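Local coordinates for Sel1 repeat family protein (Pseudomonas aeruginosa, PDB 6LCH), which probably acts as an immunity protein of the type VI secretion system, protecting the bacterium against the effector PldB, at residues L65-L68 and Y69-G72; D80-K83 and A84-L87. All blocks are in the same frame, centred on the assembly; numbering follows the deposited sequence.

Interaction 1 of 2, residues L65-L68 and Y69-G72; sequences LANL and YRTG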
loop_
_atom_site.group_PDB
_atom_site.type_symbol
_atom_site.label_atom_id
_atom_site.label_comp_id
_atom_site.label_asym_id
_atom_site.label_seq_id
_atom_site.Cartn_x
_atom_site.Cartn_y
_atom_site.Cartn_z
ATOM N N LEU A 65 -7.086 11.932 -8.072
ATOM C CA LEU A 65 -7.591 13.300 -8.032
ATOM C C LEU A 65 -8.205 13.621 -6.677
ATOM O O LEU A 65 -7.960 14.695 -6.115
ATOM C CB LEU A 65 -8.611 13.513 -9.151
ATOM C CG LEU A 65 -9.202 14.917 -9.238
ATOM C CD1 LEU A 65 -8.086 15.948 -9.321
ATOM C CD2 LEU A 65 -10.146 15.022 -10.432
ATOM N N ALA A 66 -8.995 12.694 -6.130
ATOM C CA ALA A 66 -9.612 12.933 -4.831
ATOM C C ALA A 66 -8.566 13.062 -3.733
ATOM O O ALA A 66 -8.746 13.834 -2.784
ATOM C CB ALA A 66 -10.594 11.813 -4.504
ATOM N N ASN A 67 -7.464 12.316 -3.837
ATOM C CA ASN A 67 -6.406 12.484 -2.848
ATOM C C ASN A 67 -5.832 13.891 -2.891
ATOM O O ASN A 67 -5.403 14.406 -1.858
ATOM C CB ASN A 67 -5.288 11.461 -3.045
ATOM C CG ASN A 67 -4.369 11.378 -1.835
ATOM O OD1 ASN A 67 -4.824 11.163 -0.711
ATOM N ND2 ASN A 67 -3.074 11.576 -2.054
ATOM N N LEU A 68 -5.821 14.528 -4.064
ATOM C CA LEU A 68 -5.425 15.932 -4.135
ATOM C C LEU A 68 -6.464 16.830 -3.464
ATOM O O LEU A 68 -6.112 17.742 -2.706
ATOM C CB LEU A 68 -5.213 16.351 -5.592
ATOM C CG LEU A 68 -4.310 15.484 -6.477
ATOM C CD1 LEU A 68 -4.092 16.143 -7.834
ATOM C CD2 LEU A 68 -2.979 15.196 -5.798
ATOM N N TYR A 69 -7.752 16.587 -3.736
ATOM C CA TYR A 69 -8.812 17.421 -3.171
ATOM C C TYR A 69 -9.040 17.128 -1.691
ATOM O O TYR A 69 -9.342 18.044 -0.914
ATOM C CB TYR A 69 -10.118 17.211 -3.936
ATOM C CG TYR A 69 -10.161 17.806 -5.324
ATOM C CD1 TYR A 69 -9.769 19.116 -5.560
ATOM C CD2 TYR A 69 -10.612 17.057 -6.398
ATOM C CE1 TYR A 69 -9.821 19.658 -6.836
ATOM C CE2 TYR A 69 -10.669 17.587 -7.666
ATOM C CZ TYR A 69 -10.267 18.884 -7.882
ATOM O OH TYR A 69 -10.325 19.409 -9.157
ATOM N N ARG A 70 -8.943 15.858 -1.288
ATOM C CA ARG A 70 -9.181 15.502 0.109
ATOM C C ARG A 70 -8.187 16.199 1.023
ATOM O O ARG A 70 -8.564 16.797 2.038
ATOM C CB ARG A 70 -9.097 13.988 0.284
ATOM C CG ARG A 70 -9.305 13.515 1.703
ATOM C CD ARG A 70 -9.011 12.036 1.812
ATOM N NE ARG A 70 -7.576 11.783 1.846
ATOM C CZ ARG A 70 -6.805 12.031 2.898
ATOM N NH1 ARG A 70 -7.336 12.540 4.000
ATOM N NH2 ARG A 70 -5.503 11.774 2.847
ATOM N N THR A 71 -6.906 16.109 0.687
ATOM C CA THR A 71 -5.883 16.944 1.292
ATOM C C THR A 71 -5.881 18.285 0.564
ATOM O O THR A 71 -6.783 18.598 -0.217
ATOM C CB THR A 71 -4.528 16.249 1.216
ATOM O OG1 THR A 71 -3.601 16.884 2.101
ATOM C CG2 THR A 71 -3.997 16.338 -0.175
ATOM N N GLY A 72 -4.869 19.101 0.809
ATOM C CA GLY A 72 -4.630 20.216 -0.080
ATOM C C GLY A 72 -3.162 20.347 -0.388
ATOM O O GLY A 72 -2.679 21.442 -0.691
#

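Interaction 2 of 2, residues D80-K83 and A84-L87; sequences DTQK and ALDL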
loop_
_atom_site.group_PDB
_atom_site.type_symbol
_atom_site.label_atom_id
_atom_site.label_comp_id
_atom_site.label_asym_id
_atom_site.label_seq_id
_atom_site.Cartn_x
_atom_site.Cartn_y
_atom_site.Cartn_z
ATOM N N ASP A 80 -10.912 20.441 -1.363
ATOM C CA ASP A 80 -12.347 20.400 -1.652
ATOM C C ASP A 80 -12.874 19.044 -1.190
ATOM O O ASP A 80 -12.936 18.092 -1.973
ATOM C CB ASP A 80 -12.631 20.646 -3.127
ATOM C CG ASP A 80 -14.091 20.954 -3.388
ATOM O OD1 ASP A 80 -14.397 22.083 -3.817
ATOM O OD2 ASP A 80 -14.937 20.070 -3.145
ATOM N N THR A 81 -13.262 18.977 0.088
ATOM C CA THR A 81 -13.775 17.736 0.660
ATOM C C THR A 81 -14.938 17.181 -0.149
ATOM O O THR A 81 -15.059 15.963 -0.320
ATOM C CB THR A 81 -14.208 17.965 2.109
ATOM O OG1 THR A 81 -15.364 18.811 2.129
ATOM C CG2 THR A 81 -13.097 18.626 2.903
ATOM N N GLN A 82 -15.809 18.056 -0.658
ATOM C CA GLN A 82 -16.957 17.574 -1.419
ATOM C C GLN A 82 -16.529 17.011 -2.766
ATOM O O GLN A 82 -17.069 15.995 -3.219
ATOM C CB GLN A 82 -17.984 18.690 -1.605
ATOM C CG GLN A 82 -19.251 18.238 -2.328
ATOM C CD GLN A 82 -20.042 17.210 -1.537
ATOM O OE1 GLN A 82 -20.356 17.418 -0.366
ATOM N NE2 GLN A 82 -20.368 16.091 -2.177
ATOM N N LYS A 83 -15.565 17.657 -3.429
ATOM C CA LYS A 83 -15.054 17.113 -4.682
ATOM C C LYS A 83 -14.459 15.726 -4.476
ATOM O O LYS A 83 -14.601 14.846 -5.334
ATOM C CB LYS A 83 -14.019 18.055 -5.284
ATOM C CG LYS A 83 -14.603 19.034 -6.273
ATOM C CD LYS A 83 -13.507 19.719 -7.055
ATOM C CE LYS A 83 -13.812 21.187 -7.231
ATOM N NZ LYS A 83 -12.566 22.003 -7.318
ATOM N N ALA A 84 -13.806 15.507 -3.332
ATOM C CA ALA A 84 -13.275 14.184 -3.032
ATOM C C ALA A 84 -14.397 13.186 -2.775
ATOM O O ALA A 84 -14.351 12.056 -3.274
ATOM C CB ALA A 84 -12.334 14.253 -1.832
ATOM N N LEU A 85 -15.414 13.590 -2.002
ATOM C CA LEU A 85 -16.539 12.701 -1.722
ATOM C C LEU A 85 -17.252 12.294 -3.001
ATOM O O LEU A 85 -17.594 11.120 -3.184
ATOM C CB LEU A 85 -17.530 13.377 -0.770
ATOM C CG LEU A 85 -17.088 13.758 0.644
ATOM C CD1 LEU A 85 -18.197 14.527 1.352
ATOM C CD2 LEU A 85 -16.711 12.528 1.437
ATOM N N ASP A 86 -17.494 13.255 -3.896
ATOM C CA ASP A 86 -18.195 12.949 -5.139
ATOM C C ASP A 86 -17.388 11.998 -6.006
ATOM O O ASP A 86 -17.954 11.121 -6.667
ATOM C CB ASP A 86 -18.511 14.239 -5.895
ATOM C CG ASP A 86 -19.372 15.188 -5.086
ATOM O OD1 ASP A 86 -19.465 16.376 -5.464
ATOM O OD2 ASP A 86 -19.949 14.747 -4.066
ATOM N N LEU A 87 -16.062 12.148 -6.013
ATOM C CA LEU A 87 -15.220 11.197 -6.729
ATOM C C LEU A 87 -15.261 9.824 -6.071
ATOM O O LEU A 87 -15.271 8.801 -6.764
ATOM C CB LEU A 87 -13.785 11.714 -6.798
ATOM C CG LEU A 87 -13.508 12.765 -7.875
ATOM C CD1 LEU A 87 -12.258 13.565 -7.530
ATOM C CD2 LEU A 87 -13.371 12.122 -9.250
#

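Interaction 1 of 2, residues L65-L68 and Y69-G72
Y69 N donates to L65 O at 3.0 Å, which continues the i to i+4 bonding of helix 59-70 into its last turn. R70 N bonds to A66 O in the same way, but the modelled length of 2.5 Å is doubtfully short. The bond from T71 N to N67 O is weak, at 3.4 Å. T71 is also where the chain leaves helical geometry, its psi being -169°.

This is the C-terminal end of helix 59-70, which pairs antiparallel with helix 81-93 within a Sel1 repeat, a fold of the TPR kind. The buried face of this end packs against helix 43-55 and helix 81-93.

On that side L65 lies obliquely against the Y69 ring. The branch point does the touching: L65 CG is 3.4 Å from Y69 CE2, and L65 CD1 sits close to the same ring atom. Chi1 of L65 is -179°, which swings CG away from its own backbone N and brings the branch to the tyrosine. On the more open side, N67 OD1 approaches the edge of the R70 guanidinium, near its plane, at 3.7 Å from R70 NH2. The amide and guanidinium planes are 33° apart.

Interaction 2 of 2, residues D80-K83 and A84-L87
Q82 and D86 meet one helical turn apart, where Q82 NE2 donates to D86 OD2. The modelled distance is very short, 2.4 Å, and the N-H...O angle is bent to 135°, so its exact length is doubtful. The amide and carboxylate planes are turned 42° from each other. The Q82 chain bends at chi2, which turns its amide forward along the helix, toward D86.

D80 is the N-cap of helix 81-93. Its OD2 accepts from K83 N on the anti side, 24° out of the carboxylate plane; the modelled length, 2.5 Å, is again short. The other oxygen, D80 OD1, forms a long salt bridge with K83 NZ at 4.0 Å. The backbone of D80 takes part as well: its carbonyl accepts from A84 N. Further bonds run from L85 N to T81 O, from D86 N to Q82 O and from L87 N to K83 O.

Apolar groups lie around these bonds. L85 CG rests 3.1 Å from T81 O, and L85 CD1 is 4.0 Å from Q82 OE1, the two side chains crossing at about a right angle. L85 turns to helix 97-107. A84 touches both that helix and helix 59-70, while L87 packs on M62 and L65. Helix 81-93 is the second member of the antiparallel Sel1 pair with helix 59-70.

At the N-cap, the negative charge of D80 would be expected to interact favourably with the helix dipole. The cap on K83 N satisfies an N-H that has no earlier helical carbonyl to bond to.

Overall arrangement
From the N terminus, helix 59-70 comes first, and interaction 1 covers its end and its exit into the loop. A short loop then leads to D80, where interaction 2 opens helix 81-93. Each contact is local, its bonds spanning about one turn, and closes no long loop. The two follow in series, neither nested nor crossed, with centres about 8 Å apart. They meet directly across the helix pair: the backbones of Y69 and D80 are joined by a probable hydrogen bond, the Y69 ring packs on K83, and A66 packs on A84 and L87. Together they tie the end of one helix to the start of the next within one Sel1 repeat range, between helices 43-55 and 97-107.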